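Local coordinates for protein 303aa long hypothetical esterase (Sulfolobus tokodaii, PDB 3AIN) that catalyses the hydrolysis of carboxylic esters as a heat-stable, dimeric carboxylesterase related to hormone-sensitive lipase, at residues N76-V81 with S126-L131; S119-T124 with V315-F320; S201-T206 with R266-A271. The protein carries 1 engineered substitution. One frame throughout, in Å; residues are numbered along the deposited sequence.

Contacts 1 and 2 adjoin each other in one region of the alpha/beta-hydrolase sheet, while contact 3 lies across the chain's centre from contact 1. The first two share strand 123-127: contact 1 pairs its end with strand 76-83, and contact 2 sets the turn that leads into it, and the end of helix 110-120, against helix 303-321. Val81 CG1 and Val123 CG1, 3.7 Å apart, join them, although their centres are about 21 Å from each other. Contact 3, between a loop and helix 266-278, lies with its centre about 28 Å from either. Along the chain contacts 1 and 2 interlock, and contact 3 is nested within the loop that contact 2 closes.

Contact 1: N76-V81 with S126-L131; sequences NIKARV and SVDYRL
The carbonyl oxygen of Ser126 is met by two neighbours on strand 76-83: Arg80 N donates a hydrogen bond to Ser126 O at 2.9 Å, and Ala79 CA brings a C-H contact to Ser126 O at 3.2 Å. Arg80 O in turn accepts from Ser126 N at 2.9 Å, the N-H...O angle being 166°, which makes Arg80 and Ser126 a hydrogen-bonded antiparallel pair. Ala79 and Val127 form the adjoining non-hydrogen-bonded pair. This ladder belongs to the alpha/beta-hydrolase sheet, where strand 76-83 runs antiparallel to both its neighbours; its other edge bonds to strand 64-71, while the backbone of Val127 bonds to that of Tyr95 on strand 92-96. Further along, Asp128 N donates to Lys78 O at 2.9 Å. A water continues the pairing, accepting from Lys78 N and donating to Asp128 O at 3.0 Å.

On the face of Ala79 and Val127 the groups are apolar, as suits the buried side. Ile77 CG2 meets Val127 CG1 at 3.7 Å; both methyls stand anti to their own backbone N, and the two side chains approach at a slant. The methyl of Ala79 sits on this face too and touches Ile68 of strand 64-71 and Ile125, while helix 139-153 packs on Val127 through Ala147. The other face carries polar residues. Asp128 CB lies 4.0 Å from Lys78 CB, but its carboxylate accepts from Ile106 N, whereas Arg80, its first torsion extended at -180°, carries its guanidinium off to salt bridges with Asp67, Glu107 and Asp110.

Contact 2: S119-T124 with V315-F320; sequences SCQCVT and VLRKVF
Leu316, the first residue of helix segment 315-320 to touch the other segment, lays its CB 3.9 Å from Cys120 CB, with its CD1 methyl against the same carbon. A branched aliphatic chain suits this position, because it also meets Leu93, Tyr192 and Val194 of the sheet.

Arg317 supplies the polar link. Arg317 CG packs on Cys120 O at 3.2 Å, and a bend in the chain at chi3 (-80°) turns the guanidinium towards the last turn of helix 110-120. There Arg317 NE donates to Ser119 O at 3.2 Å; the acceptor sits at the edge of the guanidinium, only 11° from its plane. A carbonyl in the last turn of a helix commonly lacks an N-H donor from a following turn, and a long side chain with an N-H part-way along can serve it. Arg317 CD also passes 4.0 Å from Gln121 OE1, the amide and guanidinium planes being steeply inclined. Beyond, the guanidinium comes close to Arg317 of the second subunit, while Lys318 points to that subunit and forms salt bridges with its Glu303 and Asp307.

Phe320, one turn after Leu316, brings CE2 to 4.0 Å from Cys122 CB, an oblique approach. The cysteine is held there by the disulfide, Cys120 SG to Cys122 SG at 2.1 Å, which spans Gln121, where the chain leaves the helix with a positive phi of 47°. The bond closes across the short turn and probably restrains it.

Helix 303-321 lies over the sheet, touching strands 92-96 and 192-196, with the junction of helix 110-120 and strand 123-127 beside it and the second subunit beyond Lys318.

Contact 3: S201-T206 with R266-A271; sequences SFDLIT and RDQGEA
An Asx motif built on Asp203 leads into the N-cap of helix 207-212, and it is the capping residue, Thr206, that rests on Asp267 of helix 266-278. Asp203 OD1 accepts from both Ile205 N and Thr206 N, each at 2.9 Å, the second through its syn lone pair. Thr206 OG1 donates to Asp203 OD2 at 2.6 Å, so the carboxylate grips the turn with both oxygens, which an aspartate's short chain suits well. The same hydroxyl accepts a weak bond from Leu209 N and a hydrogen bond from a water; that water accepts from Gln268 N at 2.9 Å and so bridges loop and helix.

Thr206 CB meets Asp267 CB at 3.7 Å, the side chains sliding past each other in opposite directions. Asp267 is held from its own side by a salt bridge, Asp267 OD1 to Arg266 NH2 at 3.0 Å. Gln268, buried and extended beyond CG, lies beside the backbone of Ser201 and the side chain of Asp203.

The loop after strand 192-196 is thus laid along the first turn of helix 266-278, and Ser208 of helix 207-212 accepts from Asp267 N, bringing the starts of the two helices together.

Contact 1: N76-V81 with S126-L131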
ATOM      1  N   ASN A  76      -8.567 -19.964  29.748  1.00 18.33           N
ATOM      2  CA  ASN A  76      -7.176 -19.560  29.677  1.00 17.75           C
ATOM      3  C   ASN A  76      -6.786 -19.551  28.198  1.00 15.96           C
ATOM      4  O   ASN A  76      -6.997 -20.529  27.491  1.00 18.13           O
ATOM      5  CB  ASN A  76      -6.296 -20.561  30.444  1.00 20.63           C
ATOM      6  CG  ASN A  76      -6.446 -20.431  31.951  1.00 26.40           C
ATOM      7  OD1 ASN A  76      -6.592 -19.330  32.476  1.00 31.30           O
ATOM      8  ND2 ASN A  76      -6.343 -21.551  32.655  1.00 38.63           N
ATOM      9  N   ILE A  77      -6.278 -18.418  27.736  1.00 15.46           N
ATOM     10  CA  ILE A  77      -6.131 -18.168  26.294  1.00 13.37           C
ATOM     11  C   ILE A  77      -4.648 -18.299  25.955  1.00 14.38           C
ATOM     12  O   ILE A  77      -3.837 -17.506  26.411  1.00 16.20           O
ATOM     13  CB  ILE A  77      -6.583 -16.740  25.979  1.00 15.02           C
ATOM     14  CG1 ILE A  77      -8.045 -16.563  26.405  1.00 15.22           C
ATOM     15  CG2 ILE A  77      -6.379 -16.396  24.485  1.00 14.15           C
ATOM     16  CD1 ILE A  77      -8.412 -15.115  26.615  1.00 13.23           C
ATOM     17  N   LYS A  78      -4.308 -19.279  25.132  1.00 13.83           N
ATOM     18  CA  LYS A  78      -2.913 -19.404  24.668  1.00 15.35           C
ATOM     19  C   LYS A  78      -2.566 -18.214  23.766  1.00 18.03           C
ATOM     20  O   LYS A  78      -3.383 -17.778  22.954  1.00 15.94           O
ATOM     21  CB  LYS A  78      -2.714 -20.710  23.907  1.00 16.91           C
ATOM     22  CG  LYS A  78      -1.239 -21.010  23.612  1.00 27.31           C
ATOM     23  CD  LYS A  78      -1.038 -22.409  23.015  1.00 32.98           C
ATOM     24  CE  LYS A  78       0.304 -22.479  22.294  1.00 38.81           C
ATOM     25  NZ  LYS A  78       0.890 -23.841  22.321  1.00 44.91           N
ATOM     26  N   ALA A  79      -1.344 -17.716  23.863  1.00 14.52           N
ATOM     27  CA  ALA A  79      -0.879 -16.735  22.890  1.00 12.77           C
ATOM     28  C   ALA A  79       0.601 -16.906  22.632  1.00 16.14           C
ATOM     29  O   ALA A  79       1.332 -17.460  23.469  1.00 16.14           O
ATOM     30  CB  ALA A  79      -1.161 -15.319  23.372  1.00 13.03           C
ATOM     31  N   ARG A  80       1.022 -16.550  21.425  1.00 14.99           N
ATOM     32  CA  ARG A  80       2.438 -16.649  21.088  1.00 14.64           C
ATOM     33  C   ARG A  80       3.015 -15.261  20.887  1.00 15.77           C
ATOM     34  O   ARG A  80       2.435 -14.410  20.183  1.00 12.29           O
ATOM     35  CB  ARG A  80       2.677 -17.516  19.850  1.00 12.85           C
ATOM     36  CG  ARG A  80       4.172 -17.629  19.502  1.00 14.14           C
ATOM     37  CD  ARG A  80       4.490 -18.734  18.522  1.00 18.68           C
ATOM     38  NE  ARG A  80       4.288 -20.043  19.151  1.00 15.36           N
ATOM     39  CZ  ARG A  80       4.004 -21.163  18.497  1.00 20.86           C
ATOM     40  NH1 ARG A  80       3.987 -21.180  17.164  1.00 16.66           N
ATOM     41  NH2 ARG A  80       3.675 -22.255  19.186  1.00 18.55           N
ATOM     42  N   VAL A  81       4.082 -14.971  21.626  1.00 14.37           N
ATOM     43  CA  VAL A  81       4.664 -13.643  21.626  1.00 13.40           C
ATOM     44  C   VAL A  81       5.925 -13.654  20.767  1.00 15.53           C
ATOM     45  O   VAL A  81       6.821 -14.477  20.977  1.00 16.07           O
ATOM     46  CB  VAL A  81       5.073 -13.228  23.053  1.00 13.49           C
ATOM     47  CG1 VAL A  81       5.688 -11.822  23.049  1.00 16.17           C
ATOM     48  CG2 VAL A  81       3.868 -13.331  24.006  1.00 16.97           C
ATOM     49  N   SER A 126       0.083 -13.232  19.027  1.00 10.99           N
ATOM     50  CA  SER A 126      -0.906 -13.960  18.241  1.00 13.09           C
ATOM     51  C   SER A 126      -1.794 -14.757  19.168  1.00 13.73           C
ATOM     52  O   SER A 126      -1.310 -15.577  19.962  1.00 14.37           O
ATOM     53  CB  SER A 126      -0.198 -14.883  17.253  1.00 11.87           C
ATOM     54  OG  SER A 126      -1.146 -15.633  16.478  1.00 13.09           O
ATOM     55  N   VAL A 127      -3.100 -14.506  19.076  1.00 11.81           N
ATOM     56  CA  VAL A 127      -4.063 -14.992  20.088  1.00 11.61           C
ATOM     57  C   VAL A 127      -4.811 -16.255  19.604  1.00 13.61           C
ATOM     58  O   VAL A 127      -5.359 -16.279  18.500  1.00 13.92           O
ATOM     59  CB  VAL A 127      -5.067 -13.849  20.427  1.00 10.62           C
ATOM     60  CG1 VAL A 127      -6.165 -14.332  21.363  1.00 12.17           C
ATOM     61  CG2 VAL A 127      -4.310 -12.682  20.997  1.00 13.50           C
ATOM     62  N   ASP A 128      -4.841 -17.302  20.438  1.00 11.53           N
ATOM     63  CA  ASP A 128      -5.559 -18.547  20.097  1.00 12.68           C
ATOM     64  C   ASP A 128      -6.972 -18.479  20.711  1.00 17.17           C
ATOM     65  O   ASP A 128      -7.247 -19.050  21.785  1.00 14.74           O
ATOM     66  CB  ASP A 128      -4.796 -19.779  20.625  1.00 14.49           C
ATOM     67  CG  ASP A 128      -4.539 -20.861  19.551  1.00 32.07           C
ATOM     68  OD1 ASP A 128      -4.777 -20.641  18.343  1.00 27.27           O
ATOM     69  OD2 ASP A 128      -3.946 -21.909  19.908  1.00 28.99           O
ATOM     70  N   TYR A 129      -7.798 -17.613  20.137  1.00 14.01           N
ATOM     71  CA  TYR A 129      -9.168 -17.450  20.628  1.00 14.79           C
ATOM     72  C   TYR A 129      -9.975 -18.739  20.398  1.00 12.73           C
ATOM     73  O   TYR A 129      -9.695 -19.519  19.483  1.00 13.90           O
ATOM     74  CB  TYR A 129      -9.843 -16.234  19.967  1.00 10.99           C
ATOM     75  CG  TYR A 129      -9.888 -16.298  18.441  1.00 11.33           C
ATOM     76  CD1 TYR A 129     -10.887 -17.024  17.778  1.00 15.15           C
ATOM     77  CD2 TYR A 129      -8.898 -15.674  17.659  1.00 10.37           C
ATOM     78  CE1 TYR A 129     -10.966 -17.040  16.363  1.00 10.75           C
ATOM     79  CE2 TYR A 129      -8.980 -15.680  16.235  1.00 11.60           C
ATOM     80  CZ  TYR A 129      -9.982 -16.432  15.620  1.00 13.74           C
ATOM     81  OH  TYR A 129     -10.091 -16.447  14.252  1.00 10.76           O
ATOM     82  N   ARG A 130     -11.026 -18.952  21.197  1.00 12.46           N
ATOM     83  CA  ARG A 130     -11.824 -20.175  21.022  1.00 11.55           C
ATOM     84  C   ARG A 130     -12.536 -20.227  19.669  1.00 14.80           C
ATOM     85  O   ARG A 130     -13.118 -19.227  19.227  1.00 15.39           O
ATOM     86  CB  ARG A 130     -12.878 -20.276  22.142  1.00 13.20           C
ATOM     87  CG  ARG A 130     -12.330 -20.885  23.450  1.00 16.18           C
ATOM     88  CD  ARG A 130     -13.336 -20.693  24.626  1.00 16.97           C
ATOM     89  NE  ARG A 130     -13.562 -19.287  24.926  1.00 17.97           N
ATOM     90  CZ  ARG A 130     -14.632 -18.810  25.557  1.00 17.53           C
ATOM     91  NH1 ARG A 130     -15.535 -19.648  26.060  1.00 20.81           N
ATOM     92  NH2 ARG A 130     -14.773 -17.514  25.729  1.00 19.19           N
ATOM     93  N   LEU A 131     -12.610 -21.428  19.096  1.00 12.90           N
ATOM     94  CA  LEU A 131     -13.214 -21.621  17.771  1.00 14.30           C
ATOM     95  C   LEU A 131     -14.627 -22.214  17.841  1.00 15.80           C
ATOM     96  O   LEU A 131     -14.917 -23.094  18.669  1.00 16.02           O
ATOM     97  CB  LEU A 131     -12.316 -22.493  16.887  1.00 15.23           C
ATOM     98  CG  LEU A 131     -10.889 -21.941  16.701  1.00 15.53           C
ATOM     99  CD1 LEU A 131      -9.949 -22.959  16.051  1.00 17.66           C
ATOM    100  CD2 LEU A 131     -10.950 -20.651  15.888  1.00 15.44           C
TER
HETATM  101  O   HOH W   1      -6.235 -21.004  23.829  1.00 21.73           O

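Contact 2: S119-T124 with V315-F320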
ATOM      1  N   SER A 119       8.556  -7.067   9.729  1.00 14.94           N
ATOM      2  CA  SER A 119       8.165  -5.895   8.973  1.00 15.68           C
ATOM      3  C   SER A 119       7.860  -4.684   9.858  1.00 17.10           C
ATOM      4  O   SER A 119       8.244  -3.556   9.485  1.00 18.54           O
ATOM      5  CB  SER A 119       6.989  -6.203   8.010  1.00 14.88           C
ATOM      6  OG  SER A 119       6.721  -5.068   7.182  1.00 17.02           O
ATOM      7  N   CYS A 120       7.061  -4.879  10.927  1.00 13.37           N
ATOM      8  CA  CYS A 120       6.687  -3.761  11.844  1.00 17.56           C
ATOM      9  C   CYS A 120       7.754  -3.435  12.880  1.00 14.61           C
ATOM     10  O   CYS A 120       7.633  -2.420  13.554  1.00 18.15           O
ATOM     11  CB  CYS A 120       5.334  -3.929  12.585  1.00 22.62           C
ATOM     12  SG  CYS A 120       5.086  -5.394  13.673  1.00 34.34           S
ATOM     13  N   GLN A 121       8.735  -4.316  13.025  1.00 16.42           N
ATOM     14  CA  GLN A 121       9.724  -4.222  14.117  1.00 16.89           C
ATOM     15  C   GLN A 121       9.048  -3.961  15.446  1.00 17.98           C
ATOM     16  O   GLN A 121       9.414  -3.056  16.214  1.00 17.88           O
ATOM     17  CB  GLN A 121      10.778  -3.181  13.792  1.00 15.79           C
ATOM     18  CG  GLN A 121      11.476  -3.551  12.496  1.00 20.18           C
ATOM     19  CD  GLN A 121      12.718  -2.754  12.246  1.00 33.66           C
ATOM     20  OE1 GLN A 121      12.729  -1.544  12.453  1.00 33.62           O
ATOM     21  NE2 GLN A 121      13.696  -3.383  11.608  1.00 34.55           N
ATOM     22  N   CYS A 122       8.089  -4.820  15.736  1.00 16.35           N
ATOM     23  CA  CYS A 122       7.234  -4.627  16.873  1.00 16.59           C
ATOM     24  C   CYS A 122       6.957  -6.001  17.482  1.00 15.44           C
ATOM     25  O   CYS A 122       7.315  -7.014  16.891  1.00 17.36           O
ATOM     26  CB  CYS A 122       5.985  -3.891  16.431  1.00 21.36           C
ATOM     27  SG  CYS A 122       4.753  -4.968  15.716  1.00 22.63           S
ATOM     28  N   VAL A 123       6.632  -6.031  18.770  1.00 12.80           N
ATOM     29  CA  VAL A 123       6.226  -7.297  19.379  1.00 13.64           C
ATOM     30  C   VAL A 123       4.854  -7.636  18.828  1.00 12.82           C
ATOM     31  O   VAL A 123       3.959  -6.801  18.819  1.00 15.75           O
ATOM     32  CB  VAL A 123       6.132  -7.159  20.910  1.00 15.23           C
ATOM     33  CG1 VAL A 123       5.545  -8.422  21.531  1.00 16.64           C
ATOM     34  CG2 VAL A 123       7.520  -6.871  21.458  1.00 17.33           C
ATOM     35  N   THR A 124       4.710  -8.867  18.370  1.00 14.31           N
ATOM     36  CA  THR A 124       3.410  -9.342  17.893  1.00 13.31           C
ATOM     37  C   THR A 124       2.945 -10.427  18.835  1.00 13.80           C
ATOM     38  O   THR A 124       3.684 -11.361  19.128  1.00 14.93           O
ATOM     39  CB  THR A 124       3.544  -9.896  16.467  1.00 12.47           C
ATOM     40  OG1 THR A 124       4.021  -8.838  15.626  1.00 16.54           O
ATOM     41  CG2 THR A 124       2.172 -10.378  15.943  1.00 13.89           C
ATOM     42  N   VAL A 315       3.122   1.382   8.297  1.00 14.62           N
ATOM     43  CA  VAL A 315       2.180   2.173   9.087  1.00 14.64           C
ATOM     44  C   VAL A 315       2.378   1.964  10.579  1.00 16.95           C
ATOM     45  O   VAL A 315       2.198   2.889  11.362  1.00 16.24           O
ATOM     46  CB  VAL A 315       0.690   2.014   8.701  1.00 14.43           C
ATOM     47  CG1 VAL A 315       0.504   2.358   7.209  1.00 15.91           C
ATOM     48  CG2 VAL A 315       0.130   0.609   9.051  1.00 18.98           C
ATOM     49  N   LEU A 316       2.705   0.744  10.981  1.00 15.46           N
ATOM     50  CA  LEU A 316       2.918   0.509  12.419  1.00 14.01           C
ATOM     51  C   LEU A 316       4.242   1.102  12.908  1.00 14.18           C
ATOM     52  O   LEU A 316       4.310   1.651  14.016  1.00 15.76           O
ATOM     53  CB  LEU A 316       2.839  -0.979  12.737  1.00 13.11           C
ATOM     54  CG  LEU A 316       1.419  -1.555  12.614  1.00 13.18           C
ATOM     55  CD1 LEU A 316       1.412  -3.025  13.014  1.00 16.22           C
ATOM     56  CD2 LEU A 316       0.372  -0.728  13.421  1.00 16.40           C
ATOM     57  N   ARG A 317       5.278   1.046  12.086  1.00 14.21           N
ATOM     58  CA  ARG A 317       6.527   1.729  12.478  1.00 15.85           C
ATOM     59  C   ARG A 317       6.292   3.220  12.618  1.00 18.79           C
ATOM     60  O   ARG A 317       6.801   3.870  13.550  1.00 19.49           O
ATOM     61  CB  ARG A 317       7.667   1.436  11.504  1.00 16.63           C
ATOM     62  CG  ARG A 317       8.192   0.019  11.631  1.00 18.04           C
ATOM     63  CD  ARG A 317       9.408  -0.235  10.738  1.00 25.06           C
ATOM     64  NE  ARG A 317       9.043  -0.488   9.344  1.00 50.29           N
ATOM     65  CZ  ARG A 317       9.295   0.350   8.341  1.00 49.61           C
ATOM     66  NH1 ARG A 317       9.884   1.514   8.579  1.00 53.85           N
ATOM     67  NH2 ARG A 317       8.880   0.069   7.114  1.00 47.97           N
ATOM     68  N   LYS A 318       5.526   3.773  11.683  1.00 16.72           N
ATOM     69  CA  LYS A 318       5.187   5.197  11.735  1.00 17.96           C
ATOM     70  C   LYS A 318       4.434   5.523  13.023  1.00 20.81           C
ATOM     71  O   LYS A 318       4.760   6.507  13.723  1.00 19.40           O
ATOM     72  CB  LYS A 318       4.353   5.596  10.502  1.00 18.84           C
ATOM     73  CG  LYS A 318       3.739   6.993  10.565  1.00 20.05           C
ATOM     74  CD  LYS A 318       2.701   7.209   9.435  1.00 20.18           C
ATOM     75  CE  LYS A 318       1.360   6.533   9.778  1.00 24.69           C
ATOM     76  NZ  LYS A 318       0.267   6.927   8.829  1.00 19.95           N
ATOM     77  N   VAL A 319       3.342   4.803  13.281  1.00 18.04           N
ATOM     78  CA  VAL A 319       2.522   5.145  14.447  1.00 19.91           C
ATOM     79  C   VAL A 319       3.229   4.873  15.781  1.00 17.38           C
ATOM     80  O   VAL A 319       3.056   5.638  16.717  1.00 23.73           O
ATOM     81  CB  VAL A 319       1.105   4.491  14.418  1.00 20.89           C
ATOM     82  CG1 VAL A 319       1.172   3.021  14.797  1.00 21.83           C
ATOM     83  CG2 VAL A 319       0.164   5.227  15.375  1.00 25.30           C
ATOM     84  N   PHE A 320       4.026   3.810  15.864  1.00 16.24           N
ATOM     85  CA  PHE A 320       4.690   3.456  17.136  1.00 15.62           C
ATOM     86  C   PHE A 320       5.925   4.329  17.341  1.00 19.78           C
ATOM     87  O   PHE A 320       6.156   4.843  18.438  1.00 22.53           O
ATOM     88  CB  PHE A 320       5.128   1.987  17.150  1.00 16.67           C
ATOM     89  CG  PHE A 320       3.995   1.007  17.331  1.00 18.98           C
ATOM     90  CD1 PHE A 320       2.980   1.254  18.244  1.00 18.77           C
ATOM     91  CD2 PHE A 320       4.051  -0.237  16.708  1.00 21.05           C
ATOM     92  CE1 PHE A 320       1.933   0.328  18.405  1.00 20.21           C
ATOM     93  CE2 PHE A 320       3.055  -1.196  16.935  1.00 23.03           C
ATOM     94  CZ  PHE A 320       2.008  -0.901  17.782  1.00 20.85           C
TER

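Contact 3: S201-T206 with R266-A271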
ATOM      1  N   SER A 201     -19.843  -7.277   8.110  1.00 11.04           N
ATOM      2  CA  SER A 201     -21.288  -7.318   8.119  1.00 13.27           C
ATOM      3  C   SER A 201     -21.782  -8.634   7.537  1.00 11.29           C
ATOM      4  O   SER A 201     -21.277  -9.083   6.505  1.00 11.97           O
ATOM      5  CB  SER A 201     -21.845  -6.128   7.293  1.00 12.78           C
ATOM      6  OG  SER A 201     -23.270  -6.029   7.405  1.00 15.09           O
ATOM      7  N   PHE A 202     -22.926  -9.099   8.027  1.00 12.41           N
ATOM      8  CA  PHE A 202     -23.743 -10.015   7.239  1.00 12.05           C
ATOM      9  C   PHE A 202     -24.135  -9.318   5.937  1.00 12.75           C
ATOM     10  O   PHE A 202     -24.495  -8.143   5.951  1.00 12.04           O
ATOM     11  CB  PHE A 202     -25.006 -10.370   8.030  1.00 11.13           C
ATOM     12  CG  PHE A 202     -25.915 -11.323   7.322  1.00 11.11           C
ATOM     13  CD1 PHE A 202     -27.107 -10.888   6.774  1.00 14.06           C
ATOM     14  CD2 PHE A 202     -25.566 -12.665   7.181  1.00 14.88           C
ATOM     15  CE1 PHE A 202     -27.996 -11.795   6.168  1.00 17.00           C
ATOM     16  CE2 PHE A 202     -26.414 -13.554   6.514  1.00 18.48           C
ATOM     17  CZ  PHE A 202     -27.591 -13.095   5.933  1.00 17.74           C
ATOM     18  N   ASP A 203     -24.088 -10.037   4.842  1.00  9.89           N
ATOM     19  CA  ASP A 203     -24.221  -9.437   3.527  1.00  9.85           C
ATOM     20  C   ASP A 203     -24.978 -10.307   2.554  1.00 11.78           C
ATOM     21  O   ASP A 203     -24.589 -11.373   2.306  1.00 11.76           O
ATOM     22  CB  ASP A 203     -22.809  -9.113   3.021  1.00  7.80           C
ATOM     23  CG  ASP A 203     -22.754  -8.450   1.633  1.00 10.39           C
ATOM     24  OD1 ASP A 203     -23.738  -7.997   1.172  1.00 10.75           O
ATOM     25  OD2 ASP A 203     -21.674  -8.417   1.086  1.00 11.51           O
ATOM     26  N   LEU A 204     -26.084  -9.808   2.030  1.00 10.09           N
ATOM     27  CA  LEU A 204     -26.798 -10.427   0.932  1.00  8.45           C
ATOM     28  C   LEU A 204     -26.950  -9.485  -0.260  1.00 11.02           C
ATOM     29  O   LEU A 204     -27.641  -9.785  -1.149  1.00 10.50           O
ATOM     30  CB  LEU A 204     -28.192 -10.889   1.331  1.00 20.00           C
ATOM     31  CG  LEU A 204     -28.227 -11.984   2.371  1.00 20.00           C
ATOM     32  CD1 LEU A 204     -29.684 -12.220   2.774  1.00 20.00           C
ATOM     33  CD2 LEU A 204     -27.644 -13.252   1.833  1.00 20.00           C
ATOM     34  N   ILE A 205     -26.241  -8.361  -0.207  1.00  8.58           N
ATOM     35  CA  ILE A 205     -26.462  -7.298  -1.167  1.00  8.81           C
ATOM     36  C   ILE A 205     -25.273  -6.645  -1.878  1.00  8.00           C
ATOM     37  O   ILE A 205     -25.475  -6.060  -2.859  1.00  9.04           O
ATOM     38  CB  ILE A 205     -27.298  -6.149  -0.533  1.00  8.62           C
ATOM     39  CG1 ILE A 205     -26.616  -5.646   0.713  1.00 10.00           C
ATOM     40  CG2 ILE A 205     -28.642  -6.626  -0.164  1.00 10.18           C
ATOM     41  CD1 ILE A 205     -27.273  -4.453   1.324  1.00  8.84           C
ATOM     42  N   THR A 206     -24.066  -6.702  -1.346  1.00  8.88           N
ATOM     43  CA  THR A 206     -23.003  -6.006  -2.084  1.00  8.05           C
ATOM     44  C   THR A 206     -22.729  -6.581  -3.471  1.00 11.45           C
ATOM     45  O   THR A 206     -22.803  -7.775  -3.687  1.00  9.77           O
ATOM     46  CB  THR A 206     -21.658  -5.862  -1.314  1.00  9.78           C
ATOM     47  OG1 THR A 206     -21.100  -7.158  -1.066  1.00  9.62           O
ATOM     48  CG2 THR A 206     -21.878  -5.116   0.052  1.00  7.82           C
ATOM     49  N   ARG A 266     -14.911  -7.482  -0.539  1.00  8.43           N
ATOM     50  CA  ARG A 266     -14.275  -6.211  -0.893  1.00  7.62           C
ATOM     51  C   ARG A 266     -15.169  -5.030  -0.506  1.00 10.91           C
ATOM     52  O   ARG A 266     -14.693  -4.052   0.100  1.00  9.01           O
ATOM     53  CB  ARG A 266     -13.998  -6.156  -2.394  1.00  8.11           C
ATOM     54  CG  ARG A 266     -13.174  -4.957  -2.825  1.00 10.94           C
ATOM     55  CD  ARG A 266     -13.185  -4.879  -4.368  1.00 13.77           C
ATOM     56  NE  ARG A 266     -14.511  -4.487  -4.847  1.00 16.96           N
ATOM     57  CZ  ARG A 266     -15.109  -4.973  -5.933  1.00 26.11           C
ATOM     58  NH1 ARG A 266     -14.515  -5.900  -6.674  1.00 19.95           N
ATOM     59  NH2 ARG A 266     -16.328  -4.546  -6.273  1.00 20.40           N
ATOM     60  N   ASP A 267     -16.387  -5.008  -1.031  1.00  8.94           N
ATOM     61  CA  ASP A 267     -17.209  -3.814  -0.842  1.00  9.22           C
ATOM     62  C   ASP A 267     -17.441  -3.526   0.647  1.00  9.99           C
ATOM     63  O   ASP A 267     -17.435  -2.370   1.078  1.00  9.17           O
ATOM     64  CB  ASP A 267     -18.531  -3.918  -1.603  1.00  9.23           C
ATOM     65  CG  ASP A 267     -18.335  -3.899  -3.111  1.00 10.87           C
ATOM     66  OD1 ASP A 267     -17.208  -3.631  -3.576  1.00 11.16           O
ATOM     67  OD2 ASP A 267     -19.337  -4.037  -3.831  1.00 11.86           O
ATOM     68  N   GLN A 268     -17.741  -4.539   1.437  1.00  9.81           N
ATOM     69  CA  GLN A 268     -18.009  -4.262   2.846  1.00  9.63           C
ATOM     70  C   GLN A 268     -16.770  -3.770   3.596  1.00 11.76           C
ATOM     71  O   GLN A 268     -16.881  -2.963   4.513  1.00 10.56           O
ATOM     72  CB  GLN A 268     -18.681  -5.464   3.541  1.00 11.94           C
ATOM     73  CG  GLN A 268     -17.780  -6.663   3.702  1.00 10.92           C
ATOM     74  CD  GLN A 268     -18.524  -7.821   4.332  1.00 12.08           C
ATOM     75  OE1 GLN A 268     -19.453  -8.385   3.745  1.00 19.03           O
ATOM     76  NE2 GLN A 268     -18.226  -8.070   5.574  1.00  8.74           N
ATOM     77  N   GLY A 269     -15.577  -4.224   3.203  1.00 10.23           N
ATOM     78  CA  GLY A 269     -14.351  -3.596   3.735  1.00  9.36           C
ATOM     79  C   GLY A 269     -14.304  -2.109   3.461  1.00 13.78           C
ATOM     80  O   GLY A 269     -13.878  -1.343   4.318  1.00 10.54           O
ATOM     81  N   GLU A 270     -14.459  -1.753   2.187  1.00 11.78           N
ATOM     82  CA  GLU A 270     -14.491  -0.344   1.818  1.00 10.39           C
ATOM     83  C   GLU A 270     -15.535   0.403   2.646  1.00 10.14           C
ATOM     84  O   GLU A 270     -15.314   1.573   3.018  1.00 12.12           O
ATOM     85  CB  GLU A 270     -14.768  -0.195   0.310  1.00 11.01           C
ATOM     86  CG  GLU A 270     -13.620  -0.709  -0.574  1.00 11.37           C
ATOM     87  CD  GLU A 270     -13.845  -0.366  -2.049  1.00 15.35           C
ATOM     88  OE1 GLU A 270     -14.490   0.666  -2.323  1.00 26.57           O
ATOM     89  OE2 GLU A 270     -13.287  -1.063  -2.904  1.00 22.71           O
ATOM     90  N   ALA A 271     -16.708  -0.206   2.844  1.00  9.12           N
ATOM     91  CA  ALA A 271     -17.784   0.452   3.633  1.00 10.03           C
ATOM     92  C   ALA A 271     -17.295   0.760   5.038  1.00 10.53           C
ATOM     93  O   ALA A 271     -17.598   1.816   5.604  1.00 12.85           O
ATOM     94  CB  ALA A 271     -19.020  -0.433   3.718  1.00  8.76           C
TER
HETATM   95  O   HOH W   2     -18.663  -7.162   0.465  1.00 11.47           O